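Local coordinates for protein aspartate aminotransferase (Thermotoga maritima, PDB 1O4S) that catalyses the pyridoxal-phosphate-dependent transfer of an amino group between L-aspartate and 2-oxoglutarate, giving oxaloacetate and L-glutamate, and works as a homodimer, at residues B[351-356]-B[363-368]; B[128-133]-B[177-182]; B[215-220]-B[240-245]; B[311-316]-B[377-382]. All blocks are in the same frame, centred on the assembly; numbering follows the deposited sequence.

Interaction 1 of 4, residues B[351-356]-B[363-368]; sequences ALVPGS and FVRLSF. With SO4 (sulfate ion), chain K.
Leu-352 lays its isobutyl group over two neighbours of strand 363-367: CD2 packs on CB of Leu-366 at 3.7 Å, while CB and CD1 lie on CG1 of Val-364. Leu-344 and Cys-341 of helix 337-348 cover this apolar side. Behind them the backbones pair antiparallel. Val-353 and Arg-365 form a hydrogen-bonded pair, with N of Arg-365 2.9 Å from O of Val-353 and the return bond from N of Val-353 to O of Arg-365 at 3.2 Å. Beyond Pro-354, N of Gly-355 still reaches O of Phe-363 at 2.7 Å, but from above the carbonyl plane. On the other face Val-353 and Arg-365 run side by side. The arginine leaves with CG anti to the backbone N (chi1 -167°), and a bend at chi3 turns its guanidinium edge to the sulfate: NH1 bonds O1 at 2.9 Å and NH2 bonds O3 at 3.0 Å. Asn-185 binds both NH1 and the sulfate. A leucine in place of Arg-365 would probably leave the anion without its charged, two-pronged partner. This beta hairpin thus presents an arginine that, as in related enzymes, probably binds L-aspartate, the sulfate marking the likely place of a substrate carboxylate in the aminotransferase active site.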
# COMPACT_ATOMS: atom_id res chain seq x y z
N ALA B 351 13.38 26.69 -7.14
CA ALA B 351 12.10 26.08 -6.81
C ALA B 351 11.83 25.97 -5.30
O ALA B 351 12.55 25.28 -4.57
CB ALA B 351 11.98 24.73 -7.48
N LEU B 352 10.77 26.65 -4.86
CA LEU B 352 10.22 26.53 -3.51
C LEU B 352 8.75 26.08 -3.56
O LEU B 352 8.12 26.05 -4.62
CB LEU B 352 10.36 27.84 -2.74
CG LEU B 352 11.74 28.52 -2.71
CD1 LEU B 352 11.69 29.94 -2.19
CD2 LEU B 352 12.70 27.73 -1.90
N VAL B 353 8.22 25.71 -2.41
CA VAL B 353 6.86 25.23 -2.32
C VAL B 353 5.98 26.33 -1.69
O VAL B 353 6.26 26.78 -0.60
CB VAL B 353 6.78 23.98 -1.46
CG1 VAL B 353 5.37 23.42 -1.49
CG2 VAL B 353 7.80 22.92 -1.94
N PRO B 354 4.91 26.73 -2.36
CA PRO B 354 3.97 27.71 -1.77
C PRO B 354 3.41 27.23 -0.42
O PRO B 354 2.95 26.10 -0.33
CB PRO B 354 2.88 27.81 -2.82
CG PRO B 354 3.56 27.40 -4.09
CD PRO B 354 4.50 26.31 -3.71
N GLY B 355 3.46 28.09 0.60
CA GLY B 355 2.83 27.83 1.89
C GLY B 355 1.33 27.49 1.83
O GLY B 355 0.81 26.77 2.70
N SER B 356 0.66 28.01 0.81
CA SER B 356 -0.72 27.62 0.45
C SER B 356 -0.94 26.11 0.42
O SER B 356 -2.01 25.62 0.78
CB SER B 356 -1.08 28.13 -0.95
OG SER B 356 -1.20 29.50 -0.99
N PHE B 363 3.49 32.35 2.99
CA PHE B 363 4.72 31.69 3.41
C PHE B 363 5.21 30.83 2.26
O PHE B 363 4.47 30.51 1.34
CB PHE B 363 4.49 30.81 4.63
CG PHE B 363 4.35 31.57 5.93
CD1 PHE B 363 3.10 32.05 6.35
CD2 PHE B 363 5.46 31.80 6.73
CE1 PHE B 363 2.96 32.74 7.56
CE2 PHE B 363 5.34 32.49 7.94
CZ PHE B 363 4.09 32.97 8.36
N VAL B 364 6.47 30.45 2.33
CA VAL B 364 7.08 29.54 1.35
C VAL B 364 7.95 28.51 2.12
O VAL B 364 8.47 28.84 3.19
CB VAL B 364 7.78 30.43 0.28
CG1 VAL B 364 9.11 29.98 -0.07
CG2 VAL B 364 6.88 30.63 -0.94
N ARG B 365 8.04 27.27 1.62
CA ARG B 365 8.87 26.22 2.23
C ARG B 365 10.10 25.97 1.39
O ARG B 365 10.01 25.67 0.21
CB ARG B 365 8.11 24.90 2.38
CG ARG B 365 8.82 23.92 3.27
CD ARG B 365 8.25 22.55 3.24
NE ARG B 365 8.62 21.82 2.03
CZ ARG B 365 8.20 20.59 1.78
NH1 ARG B 365 7.42 19.97 2.65
NH2 ARG B 365 8.56 19.99 0.65
N LEU B 366 11.25 26.11 2.05
CA LEU B 366 12.56 25.81 1.50
C LEU B 366 13.11 24.52 2.15
O LEU B 366 13.11 24.33 3.37
CB LEU B 366 13.46 27.05 1.69
CG LEU B 366 14.93 26.96 1.26
CD1 LEU B 366 15.51 28.35 1.09
CD2 LEU B 366 15.79 26.14 2.27
N SER B 367 13.55 23.59 1.32
CA SER B 367 14.19 22.38 1.82
C SER B 367 15.67 22.55 1.73
O SER B 367 16.18 23.09 0.72
CB SER B 367 13.80 21.14 0.99
OG SER B 367 12.40 21.00 1.03
N PHE B 368 16.38 22.11 2.75
CA PHE B 368 17.82 22.16 2.68
C PHE B 368 18.46 20.76 2.61
O PHE B 368 19.47 20.45 3.28
CB PHE B 368 18.42 23.08 3.75
CG PHE B 368 17.90 22.86 5.13
CD1 PHE B 368 18.48 21.92 5.97
CD2 PHE B 368 16.85 23.64 5.62
CE1 PHE B 368 18.04 21.76 7.27
CE2 PHE B 368 16.40 23.48 6.90
CZ PHE B 368 17.00 22.53 7.73
S SO4 K . 6.53 16.86 0.93
O1 SO4 K . 7.06 17.14 2.27
O2 SO4 K . 5.16 17.40 0.89
O3 SO4 K . 7.35 17.40 -0.18
O4 SO4 K . 6.55 15.42 0.76

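Interaction 2 of 4, residues B[128-133]-B[177-182]; sequences VIVFSP and AVLINS. With PLP (pyridoxal-5'-phosphate), chain M.
Two backbone hydrogen bonds and one water tie residues 128-133 to 177-182. N of Ile-129 donates to O of Ala-177 at 3.0 Å, and O of Ile-129 accepts from N of Leu-179 at 3.0 Å, a nearly straight bond (177° at the hydrogen). Where the next direct bond would fall, a water bridges the strands instead: it accepts from N of Phe-131 and donates to O of Leu-179. The same carbonyl oxygen also meets the edge of the Phe-131 ring, 3.4 Å from CD1. These are adjacent parallel strands in the mixed seven-stranded sheet of the PLP-dependent aminotransferase fold, their short axes 21° apart. Just past the second strand, Asn-181 brings OD1 to 3.4 Å from methyl C2A of the cofactor; its amide is held by the backbone of Asp-213 and Asn-185. Ile-129 and Val-178 lie side by side on one face. Phe-131, its CG anti to the carbonyl carbon (chi1 -61°), swings back so that CE1 reaches CG1 of Val-178 at 3.6 Å and CG2 of Ile-180 at 3.8 Å. The other face carries Val-128, Val-130 and Leu-179: CG1 of Val-128 leans on CB of Leu-179, and CG1 of Val-130 meets CD2 of Leu-179 at 4.0 Å. Ile-142 and Tyr-138 of helix 138-144 pack over it.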
# COMPACT_ATOMS: atom_id res chain seq x y z
N VAL B 128 -11.03 14.53 13.13
CA VAL B 128 -9.64 14.60 13.52
C VAL B 128 -9.24 16.06 13.54
O VAL B 128 -9.45 16.76 12.54
CB VAL B 128 -8.69 13.83 12.56
CG1 VAL B 128 -7.26 13.88 13.05
CG2 VAL B 128 -9.14 12.37 12.39
N ILE B 129 -8.67 16.51 14.66
CA ILE B 129 -8.06 17.83 14.73
C ILE B 129 -6.65 17.77 14.15
O ILE B 129 -5.85 16.90 14.54
CB ILE B 129 -8.06 18.33 16.18
CG1 ILE B 129 -9.49 18.71 16.58
CG2 ILE B 129 -7.10 19.54 16.37
CD1 ILE B 129 -9.71 18.78 18.04
N VAL B 130 -6.33 18.66 13.20
CA VAL B 130 -4.97 18.80 12.70
C VAL B 130 -4.52 20.25 12.89
O VAL B 130 -5.33 21.14 13.11
CB VAL B 130 -4.83 18.37 11.22
CG1 VAL B 130 -5.50 17.02 11.00
CG2 VAL B 130 -5.42 19.40 10.30
N PHE B 131 -3.21 20.47 12.82
CA PHE B 131 -2.61 21.76 13.07
C PHE B 131 -1.92 22.24 11.82
O PHE B 131 -1.07 21.54 11.28
CB PHE B 131 -1.61 21.65 14.24
CG PHE B 131 -2.25 21.23 15.54
CD1 PHE B 131 -2.12 19.92 16.00
CD2 PHE B 131 -3.04 22.12 16.27
CE1 PHE B 131 -2.73 19.51 17.19
CE2 PHE B 131 -3.66 21.72 17.46
CZ PHE B 131 -3.50 20.40 17.92
N SER B 132 -2.31 23.41 11.33
CA SER B 132 -1.67 23.99 10.16
C SER B 132 -0.62 24.99 10.70
O SER B 132 -0.78 25.45 11.82
CB SER B 132 -2.69 24.68 9.27
OG SER B 132 -3.23 25.82 9.91
N PRO B 133 0.44 25.31 9.95
CA PRO B 133 0.75 24.67 8.64
C PRO B 133 0.80 23.14 8.67
O PRO B 133 1.35 22.57 9.59
CB PRO B 133 2.13 25.25 8.27
CG PRO B 133 2.19 26.58 9.00
CD PRO B 133 1.40 26.37 10.29
N ALA B 177 -9.68 11.84 17.23
CA ALA B 177 -8.23 11.90 17.30
C ALA B 177 -7.68 13.30 17.13
O ALA B 177 -8.31 14.17 16.51
CB ALA B 177 -7.58 10.95 16.26
N VAL B 178 -6.50 13.52 17.72
CA VAL B 178 -5.74 14.70 17.48
C VAL B 178 -4.40 14.23 16.90
O VAL B 178 -3.69 13.40 17.48
CB VAL B 178 -5.54 15.51 18.75
CG1 VAL B 178 -4.56 16.71 18.50
CG2 VAL B 178 -6.88 15.99 19.31
N LEU B 179 -4.08 14.79 15.74
CA LEU B 179 -2.88 14.47 14.99
C LEU B 179 -1.78 15.49 15.25
O LEU B 179 -1.94 16.68 14.99
CB LEU B 179 -3.21 14.48 13.50
CG LEU B 179 -2.03 14.21 12.57
CD1 LEU B 179 -1.47 12.82 12.81
CD2 LEU B 179 -2.49 14.40 11.12
N ILE B 180 -0.63 15.01 15.71
CA ILE B 180 0.54 15.87 15.87
C ILE B 180 1.72 15.37 15.03
O ILE B 180 1.90 14.19 14.84
CB ILE B 180 0.95 16.02 17.38
CG1 ILE B 180 1.22 14.66 18.02
CG2 ILE B 180 -0.12 16.86 18.16
CD1 ILE B 180 1.82 14.73 19.41
N ASN B 181 2.49 16.31 14.53
CA ASN B 181 3.63 16.08 13.69
C ASN B 181 4.79 16.96 14.17
O ASN B 181 4.95 18.13 13.75
CB ASN B 181 3.28 16.43 12.25
CG ASN B 181 4.48 16.35 11.30
OD1 ASN B 181 4.58 17.14 10.37
ND2 ASN B 181 5.35 15.34 11.50
N SER B 182 5.59 16.38 15.06
CA SER B 182 6.74 17.05 15.64
C SER B 182 7.91 16.06 15.60
O SER B 182 7.75 14.92 16.06
CB SER B 182 6.42 17.48 17.08
OG SER B 182 7.54 18.05 17.70
N1 PLP M . 4.99 12.64 7.58
C2 PLP M . 5.64 13.76 7.11
C2A PLP M . 5.18 15.07 7.68
C3 PLP M . 6.65 13.66 6.13
O3 PLP M . 7.22 14.66 5.74
C4 PLP M . 7.04 12.40 5.66
C4A PLP M . 8.17 12.28 4.61
C5 PLP M . 6.36 11.28 6.19
C6 PLP M . 5.34 11.42 7.13
C5A PLP M . 6.61 9.83 5.83
O4P PLP M . 6.84 9.36 4.51
P PLP M . 7.19 7.83 4.21
O1P PLP M . 8.18 7.99 3.11
O2P PLP M . 7.71 7.17 5.42
O3P PLP M . 5.87 7.36 3.73
O HOH W 1 -1.66 18.08 12.63

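Interaction 3 of 4, residues B[215-220]-B[240-245]. With PLP (pyridoxal-5'-phosphate), chain M.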
# COMPACT_ATOMS: atom_id res chain seq x y z
N VAL B 215 8.41 11.04 12.27
CA VAL B 215 9.35 10.53 11.29
C VAL B 215 10.66 11.32 11.20
O VAL B 215 11.66 10.80 10.70
CB VAL B 215 8.80 10.46 9.85
CG1 VAL B 215 7.93 9.30 9.71
CG2 VAL B 215 8.12 11.76 9.43
N TYR B 216 10.63 12.57 11.68
CA TYR B 216 11.80 13.46 11.63
C TYR B 216 12.50 13.51 12.96
O TYR B 216 13.36 14.34 13.15
CB TYR B 216 11.38 14.87 11.20
CG TYR B 216 10.88 14.96 9.78
CD1 TYR B 216 11.78 14.96 8.73
CD2 TYR B 216 9.54 15.08 9.49
CE1 TYR B 216 11.35 15.07 7.43
CE2 TYR B 216 9.10 15.19 8.18
CZ TYR B 216 10.01 15.17 7.16
OH TYR B 216 9.62 15.26 5.86
N ASP B 217 12.17 12.61 13.87
CA ASP B 217 12.69 12.69 15.24
C ASP B 217 14.22 12.58 15.40
O ASP B 217 14.76 12.98 16.45
CB ASP B 217 11.99 11.70 16.18
CG ASP B 217 12.38 10.23 15.93
OD1 ASP B 217 12.13 9.40 16.83
OD2 ASP B 217 12.85 9.80 14.87
N SER B 218 14.90 12.01 14.40
CA SER B 218 16.35 11.88 14.37
C SER B 218 16.97 13.15 13.88
O SER B 218 18.12 13.43 14.18
CB SER B 218 16.77 10.77 13.37
OG SER B 218 16.97 9.60 14.11
N LEU B 219 16.25 13.85 13.01
CA LEU B 219 16.78 15.06 12.41
C LEU B 219 16.43 16.25 13.30
O LEU B 219 15.60 17.09 12.95
CB LEU B 219 16.26 15.22 10.98
CG LEU B 219 16.88 14.26 9.98
CD1 LEU B 219 16.00 14.00 8.80
CD2 LEU B 219 18.20 14.84 9.52
N VAL B 220 17.07 16.29 14.46
CA VAL B 220 16.86 17.35 15.45
C VAL B 220 18.19 18.08 15.71
O VAL B 220 19.26 17.46 15.69
CB VAL B 220 16.22 16.81 16.75
CG1 VAL B 220 14.75 16.41 16.50
CG2 VAL B 220 17.02 15.63 17.34
N TYR B 240 1.67 5.71 17.65
CA TYR B 240 2.98 6.24 17.37
C TYR B 240 3.39 5.84 15.96
O TYR B 240 3.30 4.68 15.59
CB TYR B 240 3.96 5.72 18.42
CG TYR B 240 5.39 6.11 18.20
CD1 TYR B 240 5.87 7.37 18.60
CD2 TYR B 240 6.30 5.20 17.58
CE1 TYR B 240 7.23 7.72 18.38
CE2 TYR B 240 7.63 5.54 17.37
CZ TYR B 240 8.10 6.80 17.77
OH TYR B 240 9.42 7.11 17.58
N ILE B 241 3.82 6.82 15.17
CA ILE B 241 4.22 6.60 13.79
C ILE B 241 5.64 7.09 13.52
O ILE B 241 6.00 8.24 13.83
CB ILE B 241 3.19 7.24 12.82
CG1 ILE B 241 1.88 6.48 13.00
CG2 ILE B 241 3.71 7.21 11.38
CD1 ILE B 241 0.78 6.95 12.24
N ASN B 242 6.43 6.20 12.92
CA ASN B 242 7.80 6.48 12.52
C ASN B 242 8.18 5.57 11.34
O ASN B 242 7.34 4.85 10.80
CB ASN B 242 8.72 6.34 13.75
CG ASN B 242 9.97 7.26 13.70
OD1 ASN B 242 10.46 7.61 12.64
ND2 ASN B 242 10.49 7.60 14.88
N GLY B 243 9.43 5.65 10.89
CA GLY B 243 9.93 4.78 9.85
C GLY B 243 11.34 5.17 9.46
O GLY B 243 12.00 5.93 10.17
N PHE B 244 11.79 4.66 8.31
CA PHE B 244 13.21 4.73 7.93
C PHE B 244 13.49 5.75 6.88
O PHE B 244 14.66 6.01 6.54
CB PHE B 244 13.66 3.33 7.47
CG PHE B 244 13.61 2.33 8.55
CD1 PHE B 244 12.39 1.71 8.86
CD2 PHE B 244 14.73 2.08 9.35
CE1 PHE B 244 12.31 0.80 9.89
CE2 PHE B 244 14.65 1.18 10.40
CZ PHE B 244 13.44 0.54 10.68
N SER B 245 12.43 6.34 6.35
CA SER B 245 12.54 7.19 5.17
C SER B 245 13.47 8.37 5.42
O SER B 245 14.34 8.64 4.62
CB SER B 245 11.17 7.71 4.77
OG SER B 245 10.47 6.76 4.00
N1 PLP M . 4.99 12.64 7.58
C2 PLP M . 5.64 13.76 7.11
C2A PLP M . 5.18 15.07 7.68
C3 PLP M . 6.65 13.66 6.13
O3 PLP M . 7.22 14.66 5.74
C4 PLP M . 7.04 12.40 5.66
C4A PLP M . 8.17 12.28 4.61
C5 PLP M . 6.36 11.28 6.19
C6 PLP M . 5.34 11.42 7.13
C5A PLP M . 6.61 9.83 5.83
O4P PLP M . 6.84 9.36 4.51
P PLP M . 7.19 7.83 4.21
O1P PLP M . 8.18 7.99 3.11
O2P PLP M . 7.71 7.17 5.42
O3P PLP M . 5.87 7.36 3.73
O HOH W 2 12.25 8.49 9.47
O HOH W 3 10.37 9.46 18.56
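The cofactor-binding loop that follows strand 209-213, with its type I turn from Tyr-216 to Leu-219, meets the end of strand 238-243 beside PLP. ND2 of Asn-242 gives a bond of 2.9 Å to OH of Tyr-240, in the amide plane, and makes weak bonds to OD1 and OD2 of Asp-217, whose CG sits between the backbone N and the carbonyl carbon (chi1 72°), turning the carboxylate to the amide with their planes 66° apart. OD1 of Asn-242 takes N of Gly-243 at 2.8 Å. One water links OD1 of Asp-217 to OH of Tyr-240. A leucine replacing Asn-242 would probably leave the Tyr-240 hydroxyl and the Asp-217 carboxylate without their shared amide donor. Toward the cofactor, CG2 of Val-215 packs on ring atom C6 at 3.6 Å. OH of Tyr-216 and PLP O3 share a very short hydrogen bond, 2.5 Å, and OG of Ser-245 donates to O1P at 2.7 Å. With Arg-94 in a salt bridge to OD1, a water and, more weakly, an amide donating to it, the buried carboxylate of Asp-217 is likely to stay ionised and to hold the loop against the strand.

Interaction 4 of 4, residues B[311-316]-B[377-382]; sequences ERLKKM and EALDRI
Arg-312 reaches from helix 296-315 across to helix 372-386, and almost every part of it meets something there. CB lies 4.0 Å from CD1 of Leu-379. CG, anti to the backbone N (chi1 -164°), touches both CD1 and CB of the same leucine, the two side chains sliding past each other in opposite directions. Bends at chi2 and chi3 then fold the chain so that the guanidinium lies flat over the leucine, with CB of Leu-379 3.9 Å above the centre of its plane. At the tip, NH2 donates to OD2 of Asp-380 at 2.7 Å, completing a salt bridge. The donor reaches the oxygen from well above the carboxylate plane, and the two flat groups are turned 54° apart. NH1 has its own charged partner, Glu-383, one turn beyond Asp-380 on helix 372-386.

Leu-379 is also met from the side by Leu-313, their CD2 atoms 3.7 Å apart and the side chains at about a right angle. A turn on from Arg-312, Met-316 puts SD 3.7 Å from O of Leu-379, and its CE meets CG2 of Ile-382 at 3.8 Å. The two short helical segments run nearly parallel, 12° apart, with their axes 11.0 Å from each other, a distance spanned by these side chains. With two carboxylates around it, the Arg-312 charge is probably well compensated, while its methylenes and the flat face of the guanidinium pack on Leu-379.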
# COMPACT_ATOMS: atom_id res chain seq x y z
N GLU B 311 21.30 31.61 9.36
CA GLU B 311 22.12 32.82 9.40
C GLU B 311 21.89 33.67 8.15
O GLU B 311 21.69 34.87 8.24
CB GLU B 311 23.62 32.53 9.55
CG GLU B 311 24.47 33.81 9.37
CD GLU B 311 25.89 33.76 9.97
OE1 GLU B 311 26.57 34.82 9.95
OE2 GLU B 311 26.33 32.66 10.43
N ARG B 312 21.92 33.04 7.00
CA ARG B 312 21.81 33.75 5.74
C ARG B 312 20.49 34.53 5.60
O ARG B 312 20.49 35.70 5.20
CB ARG B 312 21.97 32.77 4.60
CG ARG B 312 22.24 33.40 3.30
CD ARG B 312 23.57 34.11 3.21
NE ARG B 312 24.15 33.70 1.94
CZ ARG B 312 23.84 34.20 0.75
NH1 ARG B 312 22.99 35.22 0.61
NH2 ARG B 312 24.42 33.69 -0.32
N LEU B 313 19.39 33.89 5.96
CA LEU B 313 18.07 34.47 5.77
C LEU B 313 17.79 35.60 6.74
O LEU B 313 17.18 36.59 6.35
CB LEU B 313 16.97 33.40 5.88
CG LEU B 313 16.83 32.53 4.64
CD1 LEU B 313 15.88 31.36 4.90
CD2 LEU B 313 16.37 33.34 3.43
N LYS B 314 18.21 35.43 8.00
CA LYS B 314 18.23 36.49 9.01
C LYS B 314 18.87 37.78 8.47
O LYS B 314 18.27 38.86 8.51
CB LYS B 314 19.03 36.04 10.26
CG LYS B 314 18.28 35.18 11.28
CD LYS B 314 18.92 35.26 12.71
CE LYS B 314 18.58 36.58 13.46
NZ LYS B 314 19.09 36.67 14.88
N LYS B 315 20.09 37.62 7.96
CA LYS B 315 20.89 38.66 7.32
C LYS B 315 20.15 39.40 6.18
O LYS B 315 20.27 40.62 6.06
CB LYS B 315 22.20 38.01 6.82
CG LYS B 315 23.14 38.85 5.97
CD LYS B 315 24.51 38.11 5.87
CE LYS B 315 25.27 38.35 4.54
NZ LYS B 315 25.76 37.05 3.95
N MET B 316 19.39 38.67 5.38
CA MET B 316 18.59 39.24 4.29
C MET B 316 17.28 39.93 4.76
O MET B 316 16.51 40.46 3.95
CB MET B 316 18.21 38.13 3.30
CG MET B 316 19.36 37.47 2.56
SD MET B 316 18.91 35.84 1.75
CE MET B 316 17.36 36.39 1.04
N GLU B 377 24.24 29.44 -3.59
CA GLU B 377 23.86 30.02 -4.86
C GLU B 377 22.37 30.35 -4.86
O GLU B 377 21.99 31.39 -5.36
CB GLU B 377 24.17 29.07 -6.03
CG GLU B 377 24.83 29.76 -7.22
CD GLU B 377 23.90 30.17 -8.34
OE1 GLU B 377 23.32 29.22 -8.92
OE2 GLU B 377 23.79 31.41 -8.67
N ALA B 378 21.53 29.47 -4.31
CA ALA B 378 20.08 29.71 -4.29
C ALA B 378 19.76 30.91 -3.43
O ALA B 378 18.97 31.75 -3.82
CB ALA B 378 19.30 28.49 -3.81
N LEU B 379 20.41 31.01 -2.27
CA LEU B 379 20.16 32.08 -1.31
C LEU B 379 20.63 33.42 -1.84
O LEU B 379 20.03 34.47 -1.51
CB LEU B 379 20.79 31.78 0.04
CG LEU B 379 19.95 30.74 0.81
CD1 LEU B 379 20.76 30.05 1.92
CD2 LEU B 379 18.70 31.40 1.37
N ASP B 380 21.68 33.38 -2.66
CA ASP B 380 22.14 34.50 -3.48
C ASP B 380 21.04 34.98 -4.40
O ASP B 380 20.75 36.18 -4.46
CB ASP B 380 23.32 34.07 -4.38
CG ASP B 380 24.67 34.27 -3.75
OD1 ASP B 380 25.68 33.82 -4.34
OD2 ASP B 380 24.83 34.90 -2.68
N ARG B 381 20.47 34.05 -5.16
CA ARG B 381 19.46 34.39 -6.17
C ARG B 381 18.20 34.91 -5.51
O ARG B 381 17.58 35.85 -5.99
CB ARG B 381 19.09 33.17 -7.01
CG ARG B 381 20.20 32.62 -7.89
CD ARG B 381 19.83 31.25 -8.38
NE ARG B 381 20.82 30.64 -9.26
CZ ARG B 381 20.55 29.62 -10.06
NH1 ARG B 381 19.32 29.11 -10.15
NH2 ARG B 381 21.52 29.11 -10.81
N ILE B 382 17.83 34.27 -4.39
CA ILE B 382 16.69 34.70 -3.60
C ILE B 382 16.87 36.12 -3.09
O ILE B 382 15.92 36.86 -3.08
CB ILE B 382 16.41 33.69 -2.45
CG1 ILE B 382 15.85 32.38 -3.03
CG2 ILE B 382 15.39 34.27 -1.42
CD1 ILE B 382 15.69 31.29 -2.02

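How the interactions relate
Along the chain, interaction 2 comes first and interaction 3 second; interaction 1 then lies nested within the loop closed by interaction 4. Interactions 2 and 3, with centres about 16 Å apart, both reach the same seven-stranded sheet and touch PLP. The centres of interactions 1 and 4 lie about 14 Å apart, yet they touch where CD1 of Ile-382 packs against Leu-352 and Leu-366; strand 363-367 is followed in the chain by helix 372-386. Centre to centre, interaction 1 stands about 20 Å from interaction 2 and 21 Å from interaction 3, yet its arginine approaches the cofactor they line. Substrate-binding and cofactor-binding elements thus converge on one active site, with interaction 4 farther out, its centre about 31 Å from that of interaction 2.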